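Local coordinates for protein transmembrane beta-barrels (Synthetic construct, PDB 6X9Z) that folds as a de novo designed transmembrane beta-barrel, made to insert into and span a lipid membrane, with no natural biological role assigned, at residues G57-Y60 / L66-Y69; G15-T18 / V22-V25. One frame throughout, in Å; residues are numbered along the deposited sequence.

Contact 1: G57-Y60 / L66-Y69; sequences GVSY and LEPY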
loop_
_atom_site.group_PDB
_atom_site.type_symbol
_atom_site.label_atom_id
_atom_site.label_comp_id
_atom_site.label_asym_id
_atom_site.label_seq_id
_atom_site.Cartn_x
_atom_site.Cartn_y
_atom_site.Cartn_z
ATOM N N GLY A 57 7.603 -5.239 1.047
ATOM C CA GLY A 57 8.685 -4.354 1.423
ATOM C C GLY A 57 9.090 -4.532 2.865
ATOM O O GLY A 57 8.853 -5.578 3.473
ATOM N N VAL A 58 9.719 -3.489 3.399
ATOM C CA VAL A 58 10.209 -3.472 4.769
ATOM C C VAL A 58 9.378 -2.480 5.568
ATOM O O VAL A 58 8.930 -1.453 5.045
ATOM C CB VAL A 58 11.709 -3.113 4.824
ATOM C CG1 VAL A 58 12.287 -3.435 6.195
ATOM C CG2 VAL A 58 12.462 -3.849 3.736
ATOM N N SER A 59 9.159 -2.797 6.842
ATOM C CA SER A 59 8.391 -1.919 7.711
ATOM C C SER A 59 8.777 -2.179 9.160
ATOM O O SER A 59 9.094 -3.310 9.529
ATOM C CB SER A 59 6.885 -2.126 7.519
ATOM O OG SER A 59 6.142 -1.199 8.291
ATOM N N TYR A 60 8.752 -1.121 9.965
ATOM C CA TYR A 60 8.974 -1.213 11.400
ATOM C C TYR A 60 8.160 -0.118 12.068
ATOM O O TYR A 60 7.595 0.755 11.404
ATOM C CB TYR A 60 10.459 -1.089 11.765
ATOM C CG TYR A 60 11.021 0.321 11.704
ATOM C CD1 TYR A 60 11.422 0.983 12.863
ATOM C CD2 TYR A 60 11.155 0.986 10.491
ATOM C CE1 TYR A 60 11.945 2.269 12.816
ATOM C CE2 TYR A 60 11.674 2.271 10.433
ATOM C CZ TYR A 60 12.071 2.906 11.594
ATOM O OH TYR A 60 12.588 4.183 11.528
ATOM N N LEU A 66 3.241 5.443 14.999
ATOM C CA LEU A 66 3.800 5.602 13.663
ATOM C C LEU A 66 4.470 4.310 13.224
ATOM O O LEU A 66 5.251 3.721 13.979
ATOM C CB LEU A 66 4.798 6.763 13.626
ATOM C CG LEU A 66 5.613 6.967 12.349
ATOM C CD1 LEU A 66 4.710 7.229 11.156
ATOM C CD2 LEU A 66 6.588 8.109 12.536
ATOM N N GLU A 67 4.158 3.877 12.002
ATOM C CA GLU A 67 4.722 2.662 11.419
ATOM C C GLU A 67 5.128 2.951 9.981
ATOM O O GLU A 67 4.328 2.795 9.049
ATOM C CB GLU A 67 3.733 1.497 11.484
ATOM C CG GLU A 67 4.268 0.228 10.836
ATOM C CD GLU A 67 3.357 -0.970 11.011
ATOM O OE1 GLU A 67 2.239 -0.814 11.543
ATOM O OE2 GLU A 67 3.767 -2.080 10.614
ATOM N N PRO A 68 6.368 3.380 9.763
ATOM C CA PRO A 68 6.825 3.654 8.398
ATOM C C PRO A 68 7.013 2.366 7.613
ATOM O O PRO A 68 7.207 1.286 8.172
ATOM C CB PRO A 68 8.165 4.371 8.607
ATOM C CG PRO A 68 8.201 4.751 10.069
ATOM C CD PRO A 68 7.382 3.726 10.770
ATOM N N TYR A 69 6.965 2.495 6.288
ATOM C CA TYR A 69 7.203 1.350 5.422
ATOM C C TYR A 69 7.685 1.837 4.065
ATOM O O TYR A 69 7.359 2.944 3.630
ATOM C CB TYR A 69 5.945 0.480 5.261
ATOM C CG TYR A 69 4.809 1.142 4.518
ATOM C CD1 TYR A 69 4.659 0.972 3.148
ATOM C CD2 TYR A 69 3.885 1.938 5.185
ATOM C CE1 TYR A 69 3.627 1.575 2.460
ATOM C CE2 TYR A 69 2.844 2.548 4.502
ATOM C CZ TYR A 69 2.724 2.361 3.139
ATOM O OH TYR A 69 1.695 2.963 2.454
#

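Contact 2: G15-T18 / V22-V25; sequences GYNT and VDVV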
loop_
_atom_site.group_PDB
_atom_site.type_symbol
_atom_site.label_atom_id
_atom_site.label_comp_id
_atom_site.label_asym_id
_atom_site.label_seq_id
_atom_site.Cartn_x
_atom_site.Cartn_y
_atom_site.Cartn_z
ATOM N N GLY A 15 -5.536 7.122 -4.618
ATOM C CA GLY A 15 -4.247 7.628 -5.067
ATOM C C GLY A 15 -4.430 8.621 -6.200
ATOM O O GLY A 15 -5.199 8.376 -7.132
ATOM N N TYR A 16 -3.716 9.736 -6.110
ATOM C CA TYR A 16 -3.770 10.803 -7.104
ATOM C C TYR A 16 -2.426 10.845 -7.822
ATOM O O TYR A 16 -1.412 11.228 -7.229
ATOM C CB TYR A 16 -4.086 12.144 -6.447
ATOM C CG TYR A 16 -5.354 12.146 -5.623
ATOM C CD1 TYR A 16 -6.552 12.597 -6.160
ATOM C CD2 TYR A 16 -5.349 11.706 -4.304
ATOM C CE1 TYR A 16 -7.710 12.607 -5.409
ATOM C CE2 TYR A 16 -6.502 11.709 -3.549
ATOM C CZ TYR A 16 -7.679 12.162 -4.105
ATOM O OH TYR A 16 -8.832 12.170 -3.356
ATOM N N ASN A 17 -2.426 10.453 -9.092
ATOM C CA ASN A 17 -1.214 10.332 -9.886
ATOM C C ASN A 17 -0.876 11.650 -10.576
ATOM O O ASN A 17 -1.738 12.504 -10.796
ATOM C CB ASN A 17 -1.368 9.232 -10.938
ATOM C CG ASN A 17 -1.757 7.893 -10.338
ATOM O OD1 ASN A 17 -0.899 7.092 -9.966
ATOM N ND2 ASN A 17 -3.057 7.640 -10.250
ATOM N N THR A 18 0.399 11.784 -10.951
ATOM C CA THR A 18 0.879 13.010 -11.578
ATOM C C THR A 18 0.305 13.224 -12.974
ATOM O O THR A 18 0.361 14.349 -13.483
ATOM C CB THR A 18 2.408 13.007 -11.639
ATOM O OG1 THR A 18 2.869 11.747 -12.141
ATOM C CG2 THR A 18 2.999 13.248 -10.257
ATOM N N VAL A 22 -6.679 9.029 -11.223
ATOM C CA VAL A 22 -6.975 8.708 -9.831
ATOM C C VAL A 22 -7.159 7.203 -9.720
ATOM O O VAL A 22 -7.880 6.602 -10.526
ATOM C CB VAL A 22 -8.234 9.450 -9.330
ATOM C CG1 VAL A 22 -8.641 8.953 -7.953
ATOM C CG2 VAL A 22 -8.000 10.958 -9.306
ATOM N N ASP A 23 -6.496 6.592 -8.741
ATOM C CA ASP A 23 -6.669 5.179 -8.439
ATOM C C ASP A 23 -7.437 5.014 -7.137
ATOM O O ASP A 23 -7.314 5.825 -6.215
ATOM C CB ASP A 23 -5.325 4.446 -8.304
ATOM C CG ASP A 23 -4.434 4.605 -9.522
ATOM O OD1 ASP A 23 -3.590 5.526 -9.520
ATOM O OD2 ASP A 23 -4.566 3.806 -10.476
ATOM N N VAL A 24 -8.225 3.948 -7.067
ATOM C CA VAL A 24 -8.754 3.431 -5.812
ATOM C C VAL A 24 -8.253 1.998 -5.688
ATOM O O VAL A 24 -8.474 1.178 -6.588
ATOM C CB VAL A 24 -10.290 3.507 -5.752
ATOM C CG1 VAL A 24 -10.737 4.945 -5.549
ATOM C CG2 VAL A 24 -10.910 2.949 -7.020
ATOM N N VAL A 25 -7.546 1.708 -4.600
ATOM C CA VAL A 25 -6.898 0.420 -4.413
ATOM C C VAL A 25 -7.395 -0.184 -3.110
ATOM O O VAL A 25 -7.350 0.464 -2.056
ATOM C CB VAL A 25 -5.364 0.547 -4.410
ATOM C CG1 VAL A 25 -4.714 -0.802 -4.185
ATOM C CG2 VAL A 25 -4.875 1.157 -5.723
#

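Contact 1: G57-Y60 / L66-Y69
Ser59 and Tyr69 face each other as a non-hydrogen-bonded antiparallel pair where strand 49-59 ends and strand 66-77 begins; their CA atoms are 4.2 Å apart.

Polar bonding converges on one acceptor, Pro68 O. The Ser59 hydroxyl donates to it, OG to O 2.7 Å, approaching 33° off the carbonyl plane. Ser59 OG is set opposite the backbone N about CA-CB (chi1 -176°), which turns it over to the neighbouring strand. A second donor, Tyr60 N, reaches Pro68 O only weakly, at 3.4 Å. Glu67 extends along the same side of the sheet as Ser59, and its OE2 stands 3.4 Å from Ser59 OG, whose single proton is committed to Pro68 O.

Carbon-to-oxygen contacts make up much of the remaining backbone packing. Tyr69 CA approaches Val58 O at 3.3 Å. Pro68 has no N-H to offer Tyr60 O, and its ring CD lies against that oxygen instead, at 3.0 Å.

On the other face of the sheet the Tyr60 ring meets Pro68 CG obliquely, Tyr60 CE2 to Pro68 CG 4.3 Å.

Tyr69 contributes mainly its CB, packed near Ser59 OG. Its first torsion, 67°, puts CG between the backbone N and carbonyl carbon, and the ring departs from strand 49-59. The phenol OH is hydrogen-bonded to Glu103 OE1 on strand 98-106, two strands along the barrel, probably through the interior, while Phe37 touches both Ser59 and Tyr69.

A hairpin end is thus closed without regular pairing at the proline: a serine hydroxyl provides the strong bond to Pro68 O, and the regular backbone hydrogen bonding resumes between Val58 and Val70.

Contact 2: G15-T18 / V22-V25
Gly15 and Asp23 form a hydrogen-bonded antiparallel pair near the turn of the beta hairpin of barrel strands 8-17 and 22-31, each serving the other as donor and acceptor. Gly15 N to Asp23 O spans 2.7 Å and is nearly straight (169°); the return bond, Asp23 N to Gly15 O, is as long.

One residue along, Tyr16 and Val22 run side by side on the opposite face of the sheet from Asp23. The contact runs from Tyr16 CD1 to Val22 CG2 (3.8 Å), the methyl oblique to the ring.

Asn17 crosses Asp23 at about a right angle, amide and carboxylate planes 83° apart. Each CG lies beside its own backbone N (chi1 -55° in both), bringing the groups together. Asn17 ND2 is modelled as donating to Asp23 OD1, but their 2.3 Å separation is too short to trust.

Further out, Asn45 ND2 bonds Asp23 OD2 and Lys113 gives OD1 a long, weak ion pair, while Asn46 OD1 accepts a hydrogen bond from Val22 N. The buried carboxylate thus has polar partners from the two strands flanking the hairpin, the lysine only weakly, which probably helps it to remain ionised beside the apolar ring of Phe51.

In the fold
Both contacts join consecutive strands of the same closed eight-stranded barrel, yet they belong to different hairpins and lie on opposite sides of its centre, with their own centres about 21 Å apart. Contact 2 is the more buried of the two; contact 1 is only partly so. Each has an inner, polar side and an outer side where a tyrosine meets an aliphatic residue. Their backbones differ: 15-18 / 22-25 keeps a regular two-bond pair that includes Gly15, whereas 57-60 / 66-69 depends on a hydroxyl bond near a proline. Inside, one has a carboxylate with a hydrogen bond from Asn45 and a weak, long ion pair to Lys113, the other a phenol paired with a distant glutamate.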